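Local structure of alanine racemase (Enterococcus faecalis, 3E6E) at residues R128-V133 with G165-F170; R200-S205 with P217-R222. The protein belongs to the alanine racemase family, pairing an N-terminal TIM-barrel domain with a largely beta C-terminal domain in a two-subunit assembly that binds DCS. The protein carries 1 engineered substitution. One frame throughout, in Å; residues are numbered along the deposited sequence.

Interaction 1. Residues R128-V133 with G165-F170. With DCS (D-[3-hydroxy-2-methyl-5-phosphonooxymethyl-pyridin-4-ylmethyl]-N,O-cycloserylamide), chain D.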
# COMPACT_ATOMS: atom_id res chain seq x y z
N ARG A 128 -32.89 -1.69 3.02
CA ARG A 128 -32.71 -1.84 1.57
C ARG A 128 -31.67 -2.95 1.34
O ARG A 128 -30.48 -2.71 1.48
CB ARG A 128 -32.20 -0.52 0.98
CG ARG A 128 -32.76 0.73 1.68
CD ARG A 128 -32.22 2.03 1.08
NE ARG A 128 -33.06 2.61 0.04
CZ ARG A 128 -34.16 3.31 0.27
NH1 ARG A 128 -34.56 3.53 1.52
NH2 ARG A 128 -34.87 3.81 -0.74
N VAL A 129 -32.14 -4.15 0.99
CA VAL A 129 -31.24 -5.28 0.77
C VAL A 129 -31.12 -5.73 -0.68
O VAL A 129 -32.04 -5.58 -1.46
CB VAL A 129 -31.65 -6.54 1.58
CG1 VAL A 129 -32.08 -6.15 2.99
CG2 VAL A 129 -32.75 -7.29 0.86
N HIS A 130 -29.96 -6.28 -1.02
CA HIS A 130 -29.69 -6.81 -2.35
C HIS A 130 -29.27 -8.26 -2.11
O HIS A 130 -28.36 -8.52 -1.31
CB HIS A 130 -28.56 -6.03 -3.03
CG HIS A 130 -28.97 -4.70 -3.57
ND1 HIS A 130 -29.02 -4.42 -4.92
CD2 HIS A 130 -29.33 -3.55 -2.94
CE1 HIS A 130 -29.39 -3.17 -5.10
NE2 HIS A 130 -29.59 -2.62 -3.92
N LEU A 131 -29.94 -9.19 -2.78
CA LEU A 131 -29.64 -10.61 -2.60
C LEU A 131 -28.63 -11.10 -3.61
O LEU A 131 -28.94 -11.25 -4.79
CB LEU A 131 -30.93 -11.43 -2.70
CG LEU A 131 -31.78 -11.61 -1.43
CD1 LEU A 131 -31.86 -10.32 -0.66
CD2 LEU A 131 -33.18 -12.08 -1.83
N LYS A 132 -27.40 -11.37 -3.17
CA LYS A 132 -26.39 -11.84 -4.10
C LYS A 132 -26.43 -13.35 -4.26
O LYS A 132 -26.33 -14.10 -3.29
CB LYS A 132 -24.97 -11.41 -3.69
CG LYS A 132 -23.93 -11.69 -4.81
CD LYS A 132 -22.47 -11.52 -4.38
CE LYS A 132 -21.50 -11.89 -5.53
NZ LYS A 132 -20.05 -11.80 -5.16
N VAL A 133 -26.57 -13.79 -5.51
CA VAL A 133 -26.58 -15.21 -5.82
C VAL A 133 -25.24 -15.58 -6.48
O VAL A 133 -24.80 -14.91 -7.42
CB VAL A 133 -27.79 -15.56 -6.74
CG1 VAL A 133 -28.08 -14.42 -7.68
CG2 VAL A 133 -27.49 -16.81 -7.54
N GLY A 165 -32.85 -5.19 -4.79
CA GLY A 165 -32.44 -5.91 -5.99
C GLY A 165 -31.73 -7.23 -5.84
O GLY A 165 -31.48 -7.71 -4.73
N ILE A 166 -31.45 -7.85 -6.98
CA ILE A 166 -30.72 -9.11 -7.03
C ILE A 166 -29.58 -8.84 -8.01
O ILE A 166 -29.67 -7.98 -8.88
CB ILE A 166 -31.54 -10.30 -7.62
CG1 ILE A 166 -32.94 -9.86 -7.98
CG2 ILE A 166 -31.55 -11.47 -6.65
CD1 ILE A 166 -33.03 -9.33 -9.38
N PHE A 167 -28.51 -9.60 -7.85
CA PHE A 167 -27.36 -9.45 -8.72
C PHE A 167 -26.36 -10.56 -8.47
O PHE A 167 -26.44 -11.29 -7.46
CB PHE A 167 -26.66 -8.12 -8.43
CG PHE A 167 -25.97 -8.08 -7.11
CD1 PHE A 167 -24.58 -8.14 -7.03
CD2 PHE A 167 -26.70 -8.02 -5.94
CE1 PHE A 167 -23.93 -8.13 -5.79
CE2 PHE A 167 -26.07 -8.02 -4.70
CZ PHE A 167 -24.68 -8.07 -4.63
N THR A 168 -25.44 -10.70 -9.41
CA THR A 168 -24.38 -11.67 -9.30
C THR A 168 -23.12 -11.01 -9.87
O THR A 168 -23.15 -9.87 -10.34
CB THR A 168 -24.67 -12.95 -10.05
OG1 THR A 168 -23.74 -13.95 -9.62
CG2 THR A 168 -24.52 -12.74 -11.54
N HIS A 169 -22.00 -11.72 -9.84
CA HIS A 169 -20.77 -11.14 -10.33
C HIS A 169 -20.04 -12.14 -11.20
O HIS A 169 -19.95 -13.31 -10.87
CB HIS A 169 -19.91 -10.72 -9.13
CG HIS A 169 -18.67 -9.96 -9.52
ND1 HIS A 169 -18.72 -8.73 -10.14
CD2 HIS A 169 -17.36 -10.29 -9.43
CE1 HIS A 169 -17.49 -8.34 -10.42
NE2 HIS A 169 -16.65 -9.26 -9.99
N PHE A 170 -19.53 -11.67 -12.33
CA PHE A 170 -18.82 -12.56 -13.23
C PHE A 170 -17.33 -12.69 -12.88
O PHE A 170 -16.74 -11.75 -12.31
CB PHE A 170 -19.00 -12.06 -14.65
CG PHE A 170 -20.41 -12.16 -15.15
CD1 PHE A 170 -20.91 -13.37 -15.62
CD2 PHE A 170 -21.23 -11.03 -15.19
CE1 PHE A 170 -22.19 -13.45 -16.13
CE2 PHE A 170 -22.52 -11.11 -15.70
CZ PHE A 170 -23.00 -12.33 -16.17
N1 DCS D . -19.29 -5.58 -8.62
C2 DCS D . -18.73 -6.38 -7.56
C2A DCS D . -19.61 -7.31 -6.74
C3 DCS D . -17.36 -6.26 -7.32
O3 DCS D . -16.76 -6.97 -6.34
C4 DCS D . -16.58 -5.35 -8.14
C4A DCS D . -15.09 -5.22 -7.90
C5 DCS D . -17.25 -4.59 -9.20
C6 DCS D . -18.57 -4.73 -9.41
C5A DCS D . -16.52 -3.63 -10.11
O4P DCS D . -15.63 -4.38 -10.94
P DCS D . -14.66 -3.76 -12.05
O1P DCS D . -15.52 -3.12 -13.03
O2P DCS D . -13.75 -2.81 -11.41
O3P DCS D . -13.93 -4.86 -12.66
N DCS D . -14.41 -6.57 -8.04
CA DCS D . -13.03 -6.71 -7.86
C DCS D . -12.39 -7.27 -6.71
O DCS D . -13.03 -7.73 -5.59
ND DCS D . -11.10 -7.27 -6.91
OG DCS D . -10.84 -6.73 -8.15
CB DCS D . -12.02 -6.39 -8.72
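Lys-132 lays its CG over one face of the Phe-167 ring, 4.0 Å from the centroid, in a CH-pi contact. The Phe-167 side chain leaves the backbone with CG between its own N and carbonyl carbon (chi1 70°), which brings the ring back over the partner strand, CE2 3.6 Å from His-130 CB. Beyond CG the lysine runs extended to His-169 CB; the His-169 ring turns one face to DCS, and its NE2 is hydrogen-bonded to Tyr-267 OH of the second subunit. The strands run parallel, and their firmer hydrogen bonds lie in the middle and toward the C-terminal end: Leu-131 N donates to Gly-165 O (2.9 Å), Val-133 N to Phe-167 O (3.2 Å), and Thr-168 OG1 to Val-133 O (2.6 Å), almost in line with that carbonyl. The N-terminal end is held less firmly. There the bond from Gly-165 N to Val-129 O is weak at 3.4 Å, and the partly exposed Arg-128 turns away to salt bridges with Asp-101 and Glu-164. In this beta-alpha-beta unit strand 129-132 also pairs with strand 103-106, helix 145-158 packs on Val-129 and Leu-131, and helix 179-193 packs on Ile-166 and Val-133.

Interaction 2. Residues R200-S205 with P217-R222; sequences RYVHVS and PGNMIR. With DCS (D-[3-hydroxy-2-methyl-5-phosphonooxymethyl-pyridin-4-ylmethyl]-N,O-cycloserylamide), chain D.
The His-203 ring carries Met-220 SD over one face, 4.1 Å from the centroid and displaced toward the rim, with Met-220 CE beside it in a CH-pi contact. At the ring edge, in plane, stand Tyr-201 CB and Arg-222 NH1; NH1 points at ND1, though the placing of ND1 is less sure, while NE2 is hydrogen-bonded to His-130 ND1. The Arg-222 guanidinium stands nearly upright to this ring, the planes 81° apart. Ser-205 O lies over one of its faces and DCS N1 at its edge, where NE donates to N1 at 3.0 Å and NH2 adds a weaker bond. Such donation would be consistent with a pyridine nitrogen that carries no proton. Arg-222 reaches this place by bending at chi2 (123°) and chi3. On the Tyr-201 ring, Arg-200 CG covers one face, Asn-219 OD1 sits at the edge, and Met-220 SD comes in obliquely, a Met-aromatic contact with SD 5.2 Å from the centroid. Strands 201-203 and 220-223 are the seventh and eighth of the barrel, and their meeting closes it; here their directions differ by 52° and they form no regular ladder. Asn-219 ties the N-terminal end of strand 201-203: its N donates to Val-202 O (2.9 Å), its OD1 takes Val-202 N (3.3 Å) from above the carbonyl plane, and its ND2 makes a weak hydrogen bond to Arg-200 O. Farther along, a water bridges the two backbones, accepting from Ser-205 N (2.7 Å) and donating to Met-220 O. Next to it Arg-222 N donates to Ser-205 O (2.8 Å), and Ser-205 CB rests 3.4 Å from Ile-221 CG2.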
# COMPACT_ATOMS: atom_id res chain seq x y z
N ARG A 200 -36.25 -3.32 -7.78
CA ARG A 200 -35.86 -2.13 -8.53
C ARG A 200 -34.63 -2.36 -9.37
O ARG A 200 -34.56 -1.90 -10.51
CB ARG A 200 -35.59 -0.98 -7.57
CG ARG A 200 -35.46 0.38 -8.26
CD ARG A 200 -35.15 1.49 -7.25
NE ARG A 200 -35.97 1.38 -6.03
CZ ARG A 200 -35.92 2.23 -5.01
NH1 ARG A 200 -35.10 3.27 -5.04
NH2 ARG A 200 -36.68 2.01 -3.93
N TYR A 201 -33.66 -3.08 -8.82
CA TYR A 201 -32.40 -3.34 -9.51
C TYR A 201 -32.09 -4.81 -9.81
O TYR A 201 -32.22 -5.68 -8.95
CB TYR A 201 -31.24 -2.75 -8.71
CG TYR A 201 -31.33 -1.26 -8.52
CD1 TYR A 201 -31.53 -0.71 -7.26
CD2 TYR A 201 -31.17 -0.39 -9.59
CE1 TYR A 201 -31.57 0.67 -7.06
CE2 TYR A 201 -31.21 0.99 -9.42
CZ TYR A 201 -31.41 1.52 -8.15
OH TYR A 201 -31.41 2.89 -7.97
N VAL A 202 -31.69 -5.08 -11.04
CA VAL A 202 -31.34 -6.43 -11.45
C VAL A 202 -30.02 -6.23 -12.18
O VAL A 202 -29.99 -5.86 -13.36
CB VAL A 202 -32.42 -7.01 -12.37
CG1 VAL A 202 -32.17 -8.50 -12.61
CG2 VAL A 202 -33.78 -6.78 -11.73
N HIS A 203 -28.92 -6.46 -11.46
CA HIS A 203 -27.59 -6.24 -12.01
C HIS A 203 -26.58 -7.37 -11.95
O HIS A 203 -26.47 -8.08 -10.96
CB HIS A 203 -26.99 -4.99 -11.37
CG HIS A 203 -27.19 -4.91 -9.88
ND1 HIS A 203 -26.24 -5.32 -8.98
CD2 HIS A 203 -28.22 -4.42 -9.15
CE1 HIS A 203 -26.66 -5.08 -7.75
NE2 HIS A 203 -27.86 -4.54 -7.83
N VAL A 204 -25.81 -7.49 -13.03
CA VAL A 204 -24.80 -8.53 -13.15
C VAL A 204 -23.52 -7.97 -13.79
O VAL A 204 -22.44 -8.52 -13.60
CB VAL A 204 -25.30 -9.67 -14.06
CG1 VAL A 204 -26.69 -10.10 -13.62
CG2 VAL A 204 -25.33 -9.22 -15.51
N SER A 205 -23.68 -6.88 -14.54
CA SER A 205 -22.61 -6.23 -15.28
C SER A 205 -21.53 -5.43 -14.57
O SER A 205 -21.81 -4.64 -13.68
CB SER A 205 -23.21 -5.32 -16.35
OG SER A 205 -24.05 -6.05 -17.21
N PRO A 217 -28.69 -9.56 -19.73
CA PRO A 217 -29.86 -9.01 -19.02
C PRO A 217 -29.54 -8.17 -17.77
O PRO A 217 -28.71 -8.55 -16.96
CB PRO A 217 -30.66 -10.27 -18.64
CG PRO A 217 -30.26 -11.25 -19.68
CD PRO A 217 -28.78 -11.03 -19.84
N GLY A 218 -30.22 -7.04 -17.59
CA GLY A 218 -29.96 -6.23 -16.42
C GLY A 218 -30.40 -4.80 -16.63
O GLY A 218 -30.52 -4.35 -17.77
N ASN A 219 -30.64 -4.07 -15.55
CA ASN A 219 -31.08 -2.68 -15.66
C ASN A 219 -30.16 -1.70 -14.93
O ASN A 219 -30.49 -0.52 -14.75
CB ASN A 219 -32.53 -2.54 -15.15
CG ASN A 219 -32.66 -2.80 -13.67
OD1 ASN A 219 -31.81 -2.39 -12.88
ND2 ASN A 219 -33.75 -3.46 -13.28
N MET A 220 -29.01 -2.20 -14.50
CA MET A 220 -28.01 -1.40 -13.81
C MET A 220 -26.66 -2.12 -13.85
O MET A 220 -26.59 -3.34 -13.65
CB MET A 220 -28.39 -1.15 -12.35
CG MET A 220 -27.36 -0.29 -11.60
SD MET A 220 -26.67 -1.06 -10.12
CE MET A 220 -25.31 -1.82 -10.77
N ILE A 221 -25.59 -1.37 -14.10
CA ILE A 221 -24.28 -1.99 -14.12
C ILE A 221 -23.41 -1.35 -13.07
O ILE A 221 -23.58 -0.18 -12.73
CB ILE A 221 -23.58 -1.84 -15.49
CG1 ILE A 221 -23.08 -0.41 -15.66
CG2 ILE A 221 -24.55 -2.21 -16.62
CD1 ILE A 221 -22.28 -0.23 -16.92
N ARG A 222 -22.48 -2.14 -12.54
CA ARG A 222 -21.55 -1.68 -11.52
C ARG A 222 -20.20 -1.33 -12.16
O ARG A 222 -19.25 -2.09 -12.08
CB ARG A 222 -21.37 -2.76 -10.46
CG ARG A 222 -22.51 -2.85 -9.44
CD ARG A 222 -23.11 -4.23 -9.43
NE ARG A 222 -22.08 -5.24 -9.59
CZ ARG A 222 -22.33 -6.53 -9.78
NH1 ARG A 222 -23.58 -6.97 -9.81
NH2 ARG A 222 -21.32 -7.39 -9.96
N1 DCS D . -19.29 -5.58 -8.62
C2 DCS D . -18.73 -6.38 -7.56
C2A DCS D . -19.61 -7.31 -6.74
C3 DCS D . -17.36 -6.26 -7.32
O3 DCS D . -16.76 -6.97 -6.34
C4 DCS D . -16.58 -5.35 -8.14
C4A DCS D . -15.09 -5.22 -7.90
C5 DCS D . -17.25 -4.59 -9.20
C6 DCS D . -18.57 -4.73 -9.41
C5A DCS D . -16.52 -3.63 -10.11
O4P DCS D . -15.63 -4.38 -10.94
P DCS D . -14.66 -3.76 -12.05
O1P DCS D . -15.52 -3.12 -13.03
O2P DCS D . -13.75 -2.81 -11.41
O3P DCS D . -13.93 -4.86 -12.66
N DCS D . -14.41 -6.57 -8.04
CA DCS D . -13.03 -6.71 -7.86
C DCS D . -12.39 -7.27 -6.71
O DCS D . -13.03 -7.73 -5.59
ND DCS D . -11.10 -7.27 -6.91
OG DCS D . -10.84 -6.73 -8.15
CB DCS D . -12.02 -6.39 -8.72
O HOH W 1 -26.05 -5.71 -15.10

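Interactions 1 and 2 are adjoining stretches of one parallel barrel wall, their centres about 9 Å apart, and strands 165-167 and 201-203 are neighbours in it. Ile-166 N lies 3.0 Å from Tyr-201 O, probably as a hydrogen bond that continues the sheet from one contact to the other. Nearer the ligand, Thr-168 O lies 3.0 Å from Arg-222 NH1, another probable hydrogen bond that would steady the guanidinium. The two contacts reach DCS differently: in interaction 1, His-169 lies against the pyridine ring, ND1 3.5 Å from C2, whereas in interaction 2, Arg-222 approaches its nitrogen. His-169 ND1 and Arg-222 NH2 are themselves 2.9 Å apart.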